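Local coordinates for putative protein-disulfide isomerase (Pseudomonas syringae pv. tomato, PDB 3GN3), which is of unknown function but, belonging to the DsbA family, probably takes part in thiol-disulfide exchange, at residues R16-F21 / F158-L163; T25-V30 / S92-F97; H60-V65 / L108-N113. All coordinates share one frame; numbering follows the deposited sequence.

Contact 1: R16-F21 / F158-L163; sequences RLFEVF and FMINGL
Strands 16-21 and 158-160 run antiparallel, their short axes 4.7 Å apart at closest approach and 164° apart in direction, with Phe-18 opposite Ile-160, Glu-19 opposite Met-159 and Val-20 opposite Phe-158. Glu-19 and Met-159 form the hydrogen-bonded pair: Glu-19 N donates to Met-159 O at 2.8 Å, and Met-159 N returns a bond to Glu-19 O. Where the second strand enters a type I' turn, Asn-161 carries the pattern on with its side chain. Its N donates to Leu-17 O, while its OD1 accepts from Leu-17 N at 2.7 Å, nearly straight at 169°, in place of a backbone carbonyl. With CG beside its own N (chi1 -70°), the amide turns back toward Leu-17 although CB starts out away from it.

The face bearing Phe-18, Val-20, Phe-158 and Ile-160 is apolar. Phe-158 lies alongside both neighbours on the facing strand, its CD1 3.7 Å from Phe-18 CZ and its CE1 equally near Val-20 CG1, while Ile-160 CG1 meets the edge of the Phe-18 ring. Helix 174-181 packs here through Trp-177 and Ile-181.

On the other face Met-159 brings SD to the edge of the Phe-21 ring, 3.9 Å from CE2, a Met-aromatic contact; the bend at its last torsion turns the methyl CE to within 3.3 Å of Glu-19 OE2. Glu-19 OE2 accepts from a water oxygen at 2.8 Å; the same water donates to Leu-17 O and accepts from Gly-162 N, tying the turn to the strand. Glu-19 OE1 has a salt bridge with Arg-53 and a hydrogen bond with Tyr-146. The buried carboxylate is thus held at both oxygens, and the arginine would be expected to favour its ionised form on this face of the central sheet.

Contact 2: T25-V30 / S92-F97; sequences TCPFSV and SHREEF
Arg-94 sets out with CG opposite its backbone N (chi1 -164°), then bends at CD (chi3 59°), a path that brings its guanidinium round beside Thr-25 and Pro-27. NH1 donates to Thr-25 O at 2.9 Å with an N-H...O angle of 156°. The oxygen lies close to the guanidinium plane, although the donor is tilted from the plane of the carbonyl. Pro-27 sits over one guanidinium face, offset toward the rim, its CD 4.0 Å from NH1. Nearer the backbone, the arginine's methylene CD packs 3.7 Å from Val-30 CG2, and the same methylene also lies against the backbone of Thr-25 and Pro-27.

Thr-25 also turns its methyl to the second segment: CG2 is 3.7 Å from Phe-97 CB, while OG1 bonds to Glu-23. Beyond it, Cys-26 is the N-cap of helix 27-33, and its SG accepts from Ser-29 N at 3.3 Å. Cys-Pro-Phe-Ser occupies the helix start where DsbA relatives typically carry Cys-X-X-Cys, consistent with a redox-related site. Arg-94, from the loop after helix 79-92, thereby gives the backbone carbonyl just before that motif a hydrogen-bond partner and places a positive group beside its proline.

Contact 3: H60-V65 / L108-N113; sequences HMFSGV and LDATPN
The ring of Phe-62 meets segment 108-113 with its rim: Ala-110 O lies at the edge, in the ring plane, 3.5 Å from CZ, while the backbone of Thr-111 and Pro-112 approaches obliquely. Because the slightly positive C-H edge of an aromatic ring faces a carbonyl oxygen, the approach is probably mildly attractive. On one flank of this meeting, Phe-62 CE1 is 4.4 Å from Ala-110 CB; on the other, CE2 is 4.1 Å from Pro-112 CD. The phenylalanine and proline side chains cross at about a right angle.

Val-65 extends the apolar patch one turn further along. Its CG1, opposite the backbone N (chi1 176°), comes 4.0 Å from Pro-112 O, and CG2 stands 4.3 Å from Pro-112 CB. Ile-115 of helix 112-123 touches both Phe-62 and Val-65, continuing the packing beyond the segment.

Each partner lies at the start of a helix. Phe-62 is the N-cap of helix 63-73, reached through a type I turn in which Ser-63 N donates to His-60 O at 2.9 Å. Thr-111 is the N-cap of helix 112-123; its OG1 caps a backbone N of that helix, and its own N donates to Asp-114 OD2. Thr-111 also packs against Thr-111 of a third subunit, and Pro-112 against Ala-110 of that same subunit.

The two helix starts are therefore joined through apolar contact and one carbonyl at a ring edge, while the polar atoms nearby find partners elsewhere: Thr-111 OG1 caps its own helix and Ser-63 OG bonds to Ser-56 and Glu-23. Pro-112, which touches both Phe-62 and Ala-110 of the third subunit, links the helical part of the fold to the assembly.

How the contacts relate
Contact 1 joins two strands of the central sheet, whereas contacts 2 and 3 belong to the mainly helical insertion and its border with the Cys-Pro-Phe-Ser motif. Contact 3 is the more buried by its residues although it lies farthest from the chain's centre; the third subunit packs against it there. Contacts 1 and 2 are partly buried. Backbone pairing dominates contact 1, a single arginine bond to a carbonyl marks contact 2, and contact 3 is almost wholly van der Waals packing. Strand 16-22 leads on to helix 27-33, linking contact 1 to contact 2 in sequence. Contacts 2 and 3 touch directly, with Thr-25 OG1 2.9 Å from His-60 ND1, probably a hydrogen bond.

Contact 1: R16-F21 / F158-L163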
loop_
_atom_site.group_PDB
_atom_site.type_symbol
_atom_site.label_atom_id
_atom_site.label_comp_id
_atom_site.label_asym_id
_atom_site.label_seq_id
_atom_site.Cartn_x
_atom_site.Cartn_y
_atom_site.Cartn_z
ATOM N N ARG A 16 16.113 -10.248 -14.649
ATOM C CA ARG A 16 14.750 -9.732 -14.608
ATOM C C ARG A 16 13.909 -10.577 -13.646
ATOM O O ARG A 16 13.766 -11.773 -13.847
ATOM C CB ARG A 16 14.130 -9.660 -16.007
ATOM C CG ARG A 16 14.846 -8.675 -16.914
ATOM C CD ARG A 16 13.957 -8.189 -18.062
ATOM N NE ARG A 16 14.289 -6.813 -18.474
ATOM C CZ ARG A 16 15.220 -6.478 -19.376
ATOM N NH1 ARG A 16 15.946 -7.406 -19.997
ATOM N NH2 ARG A 16 15.438 -5.200 -19.659
ATOM N N LEU A 17 13.361 -9.942 -12.607
ATOM C CA LEU A 17 12.625 -10.645 -11.560
ATOM C C LEU A 17 11.116 -10.679 -11.803
ATOM O O LEU A 17 10.455 -9.633 -11.903
ATOM C CB LEU A 17 12.958 -10.056 -10.176
ATOM C CG LEU A 17 12.328 -10.695 -8.929
ATOM C CD1 LEU A 17 12.560 -12.200 -8.831
ATOM C CD2 LEU A 17 12.784 -9.991 -7.649
ATOM N N PHE A 18 10.585 -11.892 -11.887
ATOM C CA PHE A 18 9.179 -12.118 -12.162
ATOM C C PHE A 18 8.534 -12.737 -10.941
ATOM O O PHE A 18 8.782 -13.909 -10.639
ATOM C CB PHE A 18 9.037 -13.076 -13.334
ATOM C CG PHE A 18 7.633 -13.260 -13.810
ATOM C CD1 PHE A 18 6.835 -12.171 -14.133
ATOM C CD2 PHE A 18 7.114 -14.525 -13.987
ATOM C CE1 PHE A 18 5.535 -12.356 -14.600
ATOM C CE2 PHE A 18 5.808 -14.711 -14.469
ATOM C CZ PHE A 18 5.028 -13.629 -14.766
ATOM N N GLU A 19 7.719 -11.958 -10.229
ATOM C CA GLU A 19 7.074 -12.462 -9.016
ATOM C C GLU A 19 5.599 -12.677 -9.248
ATOM O O GLU A 19 4.926 -11.814 -9.826
ATOM C CB GLU A 19 7.299 -11.519 -7.853
ATOM C CG GLU A 19 8.754 -11.284 -7.583
ATOM C CD GLU A 19 8.971 -10.324 -6.457
ATOM O OE1 GLU A 19 8.782 -10.718 -5.285
ATOM O OE2 GLU A 19 9.325 -9.168 -6.749
ATOM N N VAL A 20 5.097 -13.827 -8.812
ATOM C CA VAL A 20 3.697 -14.164 -9.008
ATOM C C VAL A 20 3.071 -14.564 -7.681
ATOM O O VAL A 20 3.576 -15.473 -6.995
ATOM C CB VAL A 20 3.516 -15.348 -9.994
ATOM C CG1 VAL A 20 2.066 -15.454 -10.409
ATOM C CG2 VAL A 20 4.398 -15.179 -11.217
ATOM N N PHE A 21 1.967 -13.896 -7.341
ATOM C CA PHE A 21 1.253 -14.120 -6.095
ATOM C C PHE A 21 0.147 -15.094 -6.369
ATOM O O PHE A 21 -0.721 -14.841 -7.201
ATOM C CB PHE A 21 0.702 -12.795 -5.525
ATOM C CG PHE A 21 1.764 -11.894 -4.969
ATOM C CD1 PHE A 21 2.066 -11.917 -3.602
ATOM C CD2 PHE A 21 2.509 -11.056 -5.813
ATOM C CE1 PHE A 21 3.082 -11.093 -3.067
ATOM C CE2 PHE A 21 3.530 -10.223 -5.299
ATOM C CZ PHE A 21 3.812 -10.242 -3.917
ATOM N N PHE A 158 0.890 -10.311 -10.840
ATOM C CA PHE A 158 2.224 -10.469 -11.402
ATOM C C PHE A 158 3.053 -9.231 -11.133
ATOM O O PHE A 158 2.552 -8.137 -11.263
ATOM C CB PHE A 158 2.115 -10.695 -12.926
ATOM C CG PHE A 158 1.184 -11.810 -13.302
ATOM C CD1 PHE A 158 1.654 -13.126 -13.382
ATOM C CD2 PHE A 158 -0.173 -11.559 -13.526
ATOM C CE1 PHE A 158 0.803 -14.167 -13.695
ATOM C CE2 PHE A 158 -1.043 -12.589 -13.848
ATOM C CZ PHE A 158 -0.550 -13.899 -13.939
ATOM N N MET A 159 4.309 -9.399 -10.751
ATOM C CA MET A 159 5.225 -8.262 -10.582
ATOM C C MET A 159 6.435 -8.473 -11.484
ATOM O O MET A 159 6.943 -9.590 -11.593
ATOM C CB MET A 159 5.688 -8.097 -9.110
ATOM C CG MET A 159 4.574 -7.674 -8.138
ATOM S SD MET A 159 4.973 -6.839 -6.563
ATOM C CE MET A 159 6.454 -7.732 -6.024
ATOM N N ILE A 160 6.890 -7.417 -12.141
ATOM C CA ILE A 160 8.168 -7.462 -12.841
ATOM C C ILE A 160 9.092 -6.444 -12.186
ATOM O O ILE A 160 8.761 -5.266 -12.109
ATOM C CB ILE A 160 8.032 -7.138 -14.341
ATOM C CG1 ILE A 160 7.138 -8.162 -15.031
ATOM C CG2 ILE A 160 9.388 -7.116 -15.013
ATOM C CD1 ILE A 160 6.798 -7.742 -16.437
ATOM N N ASN A 161 10.242 -6.905 -11.714
ATOM C CA ASN A 161 11.163 -6.056 -10.962
ATOM C C ASN A 161 10.481 -5.153 -9.910
ATOM O O ASN A 161 10.749 -3.948 -9.817
ATOM C CB ASN A 161 12.036 -5.257 -11.924
ATOM C CG ASN A 161 13.038 -6.134 -12.663
ATOM O OD1 ASN A 161 13.332 -7.281 -12.265
ATOM N ND2 ASN A 161 13.575 -5.601 -13.743
ATOM N N GLY A 162 9.586 -5.745 -9.124
ATOM C CA GLY A 162 9.041 -5.067 -7.959
ATOM C C GLY A 162 7.851 -4.185 -8.255
ATOM O O GLY A 162 7.268 -3.611 -7.348
ATOM N N LEU A 163 7.477 -4.078 -9.525
ATOM C CA LEU A 163 6.241 -3.377 -9.895
ATOM C C LEU A 163 5.137 -4.334 -10.324
ATOM O O LEU A 163 5.351 -5.240 -11.139
ATOM C CB LEU A 163 6.488 -2.315 -10.974
ATOM C CG LEU A 163 7.306 -1.109 -10.520
ATOM C CD1 LEU A 163 7.358 -0.104 -11.648
ATOM C CD2 LEU A 163 6.763 -0.465 -9.226
HETATM O O HOH W 1 9.096 -8.506 -9.451
#

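Contact 2: T25-V30 / S92-F97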
loop_
_atom_site.group_PDB
_atom_site.type_symbol
_atom_site.label_atom_id
_atom_site.label_comp_id
_atom_site.label_asym_id
_atom_site.label_seq_id
_atom_site.Cartn_x
_atom_site.Cartn_y
_atom_site.Cartn_z
ATOM N N THR A 25 -5.538 -22.611 -3.994
ATOM C CA THR A 25 -6.827 -23.200 -4.377
ATOM C C THR A 25 -7.678 -22.279 -5.249
ATOM O O THR A 25 -8.898 -22.461 -5.347
ATOM C CB THR A 25 -7.676 -23.641 -3.146
ATOM O OG1 THR A 25 -7.957 -22.506 -2.312
ATOM C CG2 THR A 25 -6.961 -24.693 -2.339
ATOM N N CYS A 26 -7.053 -21.283 -5.866
ATOM C CA CYS A 26 -7.786 -20.340 -6.714
ATOM C C CYS A 26 -7.676 -20.764 -8.179
ATOM O O CYS A 26 -6.585 -21.027 -8.667
ATOM C CB CYS A 26 -7.270 -18.924 -6.478
ATOM S SG CYS A 26 -7.335 -17.760 -7.891
ATOM N N PRO A 27 -8.812 -20.837 -8.889
ATOM C CA PRO A 27 -8.808 -21.372 -10.272
ATOM C C PRO A 27 -7.859 -20.619 -11.218
ATOM O O PRO A 27 -7.144 -21.249 -12.023
ATOM C CB PRO A 27 -10.269 -21.222 -10.727
ATOM C CG PRO A 27 -10.903 -20.260 -9.762
ATOM C CD PRO A 27 -10.159 -20.405 -8.459
ATOM N N PHE A 28 -7.836 -19.289 -11.102
ATOM C CA PHE A 28 -6.995 -18.452 -11.955
ATOM C C PHE A 28 -5.543 -18.623 -11.591
ATOM O O PHE A 28 -4.665 -18.613 -12.478
ATOM C CB PHE A 28 -7.426 -16.983 -11.861
ATOM C CG PHE A 28 -8.903 -16.782 -12.066
ATOM C CD1 PHE A 28 -9.456 -16.842 -13.352
ATOM C CD2 PHE A 28 -9.746 -16.576 -10.976
ATOM C CE1 PHE A 28 -10.848 -16.675 -13.558
ATOM C CE2 PHE A 28 -11.129 -16.405 -11.155
ATOM C CZ PHE A 28 -11.683 -16.459 -12.462
ATOM N N SER A 29 -5.292 -18.785 -10.285
ATOM C CA SER A 29 -3.943 -19.030 -9.777
ATOM C C SER A 29 -3.386 -20.332 -10.326
ATOM O O SER A 29 -2.276 -20.348 -10.840
ATOM C CB SER A 29 -3.907 -19.030 -8.250
ATOM O OG SER A 29 -4.096 -17.724 -7.742
ATOM N N VAL A 30 -4.177 -21.399 -10.237
ATOM C CA VAL A 30 -3.849 -22.724 -10.790
ATOM C C VAL A 30 -3.465 -22.642 -12.282
ATOM O O VAL A 30 -2.408 -23.132 -12.697
ATOM C CB VAL A 30 -5.037 -23.719 -10.566
ATOM C CG1 VAL A 30 -4.870 -24.987 -11.403
ATOM C CG2 VAL A 30 -5.187 -24.048 -9.078
ATOM N N SER A 92 -4.024 -29.739 -9.006
ATOM C CA SER A 92 -4.681 -30.841 -9.738
ATOM C C SER A 92 -6.022 -31.270 -9.178
ATOM O O SER A 92 -6.881 -31.723 -9.920
ATOM C CB SER A 92 -3.800 -32.070 -9.748
ATOM O OG SER A 92 -2.529 -31.750 -10.253
ATOM N N HIS A 93 -6.181 -31.167 -7.864
ATOM C CA HIS A 93 -7.436 -31.524 -7.206
ATOM C C HIS A 93 -8.025 -30.286 -6.517
ATOM O O HIS A 93 -8.497 -30.362 -5.380
ATOM C CB HIS A 93 -7.184 -32.628 -6.181
ATOM C CG HIS A 93 -6.600 -33.877 -6.764
ATOM N ND1 HIS A 93 -5.239 -34.083 -6.869
ATOM C CD2 HIS A 93 -7.192 -34.990 -7.267
ATOM C CE1 HIS A 93 -5.020 -35.272 -7.401
ATOM N NE2 HIS A 93 -6.188 -35.843 -7.649
ATOM N N ARG A 94 -7.985 -29.152 -7.215
ATOM C CA ARG A 94 -8.331 -27.863 -6.639
ATOM C C ARG A 94 -9.681 -27.901 -5.948
ATOM O O ARG A 94 -9.820 -27.548 -4.763
ATOM C CB ARG A 94 -8.316 -26.774 -7.709
ATOM C CG ARG A 94 -8.281 -25.394 -7.122
ATOM C CD ARG A 94 -8.776 -24.359 -8.088
ATOM N NE ARG A 94 -10.145 -24.637 -8.501
ATOM C CZ ARG A 94 -11.226 -24.356 -7.783
ATOM N NH1 ARG A 94 -11.118 -23.783 -6.598
ATOM N NH2 ARG A 94 -12.416 -24.664 -8.250
ATOM N N GLU A 95 -10.671 -28.370 -6.685
ATOM C CA GLU A 95 -12.013 -28.377 -6.190
ATOM C C GLU A 95 -12.138 -29.087 -4.842
ATOM O O GLU A 95 -12.916 -28.670 -3.996
ATOM C CB GLU A 95 -12.898 -29.017 -7.212
ATOM C CG GLU A 95 -14.321 -28.660 -7.022
ATOM C CD GLU A 95 -15.111 -28.925 -8.270
ATOM O OE1 GLU A 95 -15.567 -27.925 -8.876
ATOM O OE2 GLU A 95 -15.245 -30.120 -8.658
ATOM N N GLU A 96 -11.360 -30.147 -4.639
ATOM C CA GLU A 96 -11.426 -30.932 -3.406
ATOM C C GLU A 96 -10.843 -30.215 -2.197
ATOM O O GLU A 96 -10.963 -30.695 -1.076
ATOM C CB GLU A 96 -10.654 -32.229 -3.570
ATOM C CG GLU A 96 -11.319 -33.295 -4.408
ATOM C CD GLU A 96 -10.293 -34.345 -4.821
ATOM O OE1 GLU A 96 -9.718 -35.004 -3.916
ATOM O OE2 GLU A 96 -10.040 -34.474 -6.047
ATOM N N PHE A 97 -10.160 -29.104 -2.426
ATOM C CA PHE A 97 -9.587 -28.343 -1.334
ATOM C C PHE A 97 -10.273 -26.973 -1.219
ATOM O O PHE A 97 -9.697 -26.025 -0.692
ATOM C CB PHE A 97 -8.093 -28.167 -1.553
ATOM C CG PHE A 97 -7.304 -29.436 -1.456
ATOM C CD1 PHE A 97 -6.959 -29.966 -0.209
ATOM C CD2 PHE A 97 -6.862 -30.087 -2.617
ATOM C CE1 PHE A 97 -6.206 -31.136 -0.108
ATOM C CE2 PHE A 97 -6.101 -31.254 -2.539
ATOM C CZ PHE A 97 -5.768 -31.783 -1.276
#

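Contact 3: H60-V65 / L108-N113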
loop_
_atom_site.group_PDB
_atom_site.type_symbol
_atom_site.label_atom_id
_atom_site.label_comp_id
_atom_site.label_asym_id
_atom_site.label_seq_id
_atom_site.Cartn_x
_atom_site.Cartn_y
_atom_site.Cartn_z
ATOM N N HIS A 60 -11.157 -18.267 0.780
ATOM C CA HIS A 60 -10.783 -19.673 0.580
ATOM C C HIS A 60 -10.454 -20.282 1.970
ATOM O O HIS A 60 -9.316 -20.197 2.439
ATOM C CB HIS A 60 -9.587 -19.767 -0.387
ATOM C CG HIS A 60 -9.931 -19.432 -1.806
ATOM N ND1 HIS A 60 -9.849 -20.352 -2.828
ATOM C CD2 HIS A 60 -10.398 -18.289 -2.367
ATOM C CE1 HIS A 60 -10.246 -19.790 -3.959
ATOM N NE2 HIS A 60 -10.584 -18.540 -3.707
ATOM N N MET A 61 -11.457 -20.873 2.624
ATOM C CA MET A 61 -11.409 -21.126 4.085
ATOM C C MET A 61 -10.340 -22.118 4.586
ATOM O O MET A 61 -9.897 -22.036 5.743
ATOM C CB MET A 61 -12.805 -21.436 4.653
ATOM C CG MET A 61 -13.726 -20.189 4.758
ATOM S SD MET A 61 -15.474 -20.392 5.251
ATOM C CE MET A 61 -16.112 -21.592 4.079
ATOM N N PHE A 62 -9.882 -23.020 3.719
ATOM C CA PHE A 62 -8.773 -23.880 4.111
ATOM C C PHE A 62 -7.414 -23.367 3.635
ATOM O O PHE A 62 -6.417 -24.101 3.673
ATOM C CB PHE A 62 -9.009 -25.350 3.698
ATOM C CG PHE A 62 -9.678 -26.188 4.767
ATOM C CD1 PHE A 62 -10.851 -26.876 4.495
ATOM C CD2 PHE A 62 -9.137 -26.275 6.048
ATOM C CE1 PHE A 62 -11.488 -27.654 5.490
ATOM C CE2 PHE A 62 -9.755 -27.043 7.051
ATOM C CZ PHE A 62 -10.938 -27.735 6.767
ATOM N N SER A 63 -7.349 -22.101 3.239
ATOM C CA SER A 63 -6.125 -21.557 2.676
ATOM C C SER A 63 -4.976 -21.576 3.675
ATOM O O SER A 63 -3.841 -21.935 3.324
ATOM C CB SER A 63 -6.347 -20.139 2.155
ATOM O OG SER A 63 -5.146 -19.585 1.643
ATOM N N GLY A 64 -5.259 -21.171 4.911
ATOM C CA GLY A 64 -4.231 -21.138 5.959
ATOM C C GLY A 64 -3.583 -22.492 6.231
ATOM O O GLY A 64 -2.359 -22.577 6.412
ATOM N N VAL A 65 -4.398 -23.546 6.246
ATOM C CA VAL A 65 -3.900 -24.903 6.424
ATOM C C VAL A 65 -3.011 -25.232 5.227
ATOM O O VAL A 65 -1.844 -25.615 5.385
ATOM C CB VAL A 65 -5.048 -25.932 6.484
ATOM C CG1 VAL A 65 -4.493 -27.348 6.563
ATOM C CG2 VAL A 65 -5.974 -25.647 7.631
ATOM N N LEU A 108 -16.985 -28.695 4.682
ATOM C CA LEU A 108 -17.599 -28.292 5.947
ATOM C C LEU A 108 -17.414 -29.370 7.028
ATOM O O LEU A 108 -17.389 -29.068 8.224
ATOM C CB LEU A 108 -19.079 -27.958 5.757
ATOM C CG LEU A 108 -19.362 -26.613 5.088
ATOM C CD1 LEU A 108 -20.849 -26.391 4.913
ATOM C CD2 LEU A 108 -18.739 -25.459 5.876
ATOM N N ASP A 109 -17.240 -30.614 6.592
ATOM C CA ASP A 109 -17.086 -31.723 7.510
ATOM C C ASP A 109 -15.682 -32.303 7.534
ATOM O O ASP A 109 -15.490 -33.408 8.049
ATOM C CB ASP A 109 -18.134 -32.802 7.231
ATOM C CG ASP A 109 -19.546 -32.313 7.502
ATOM O OD1 ASP A 109 -19.783 -31.672 8.567
ATOM O OD2 ASP A 109 -20.425 -32.562 6.650
ATOM N N ALA A 110 -14.700 -31.555 7.017
ATOM C CA ALA A 110 -13.292 -31.984 7.085
ATOM C C ALA A 110 -12.521 -31.185 8.113
ATOM O O ALA A 110 -12.903 -30.079 8.457
ATOM C CB ALA A 110 -12.615 -31.886 5.725
ATOM N N THR A 111 -11.418 -31.747 8.578
ATOM C CA THR A 111 -10.614 -31.125 9.615
ATOM C C THR A 111 -9.271 -30.707 9.041
ATOM O O THR A 111 -8.865 -31.221 8.003
ATOM C CB THR A 111 -10.351 -32.114 10.786
ATOM O OG1 THR A 111 -9.486 -33.183 10.343
ATOM C CG2 THR A 111 -11.672 -32.688 11.310
ATOM N N PRO A 112 -8.564 -29.784 9.720
ATOM C CA PRO A 112 -7.197 -29.528 9.304
ATOM C C PRO A 112 -6.409 -30.823 9.058
ATOM O O PRO A 112 -5.680 -30.908 8.073
ATOM C CB PRO A 112 -6.633 -28.748 10.483
ATOM C CG PRO A 112 -7.780 -27.953 10.915
ATOM C CD PRO A 112 -9.002 -28.796 10.721
ATOM N N ASN A 113 -6.577 -31.825 9.919
ATOM C CA ASN A 113 -5.881 -33.099 9.753
ATOM C C ASN A 113 -6.326 -33.881 8.523
ATOM O O ASN A 113 -5.490 -34.518 7.890
ATOM C CB ASN A 113 -5.964 -33.955 11.018
ATOM C CG ASN A 113 -4.856 -33.642 12.004
ATOM O OD1 ASN A 113 -5.039 -33.780 13.215
ATOM N ND2 ASN A 113 -3.706 -33.210 11.501
#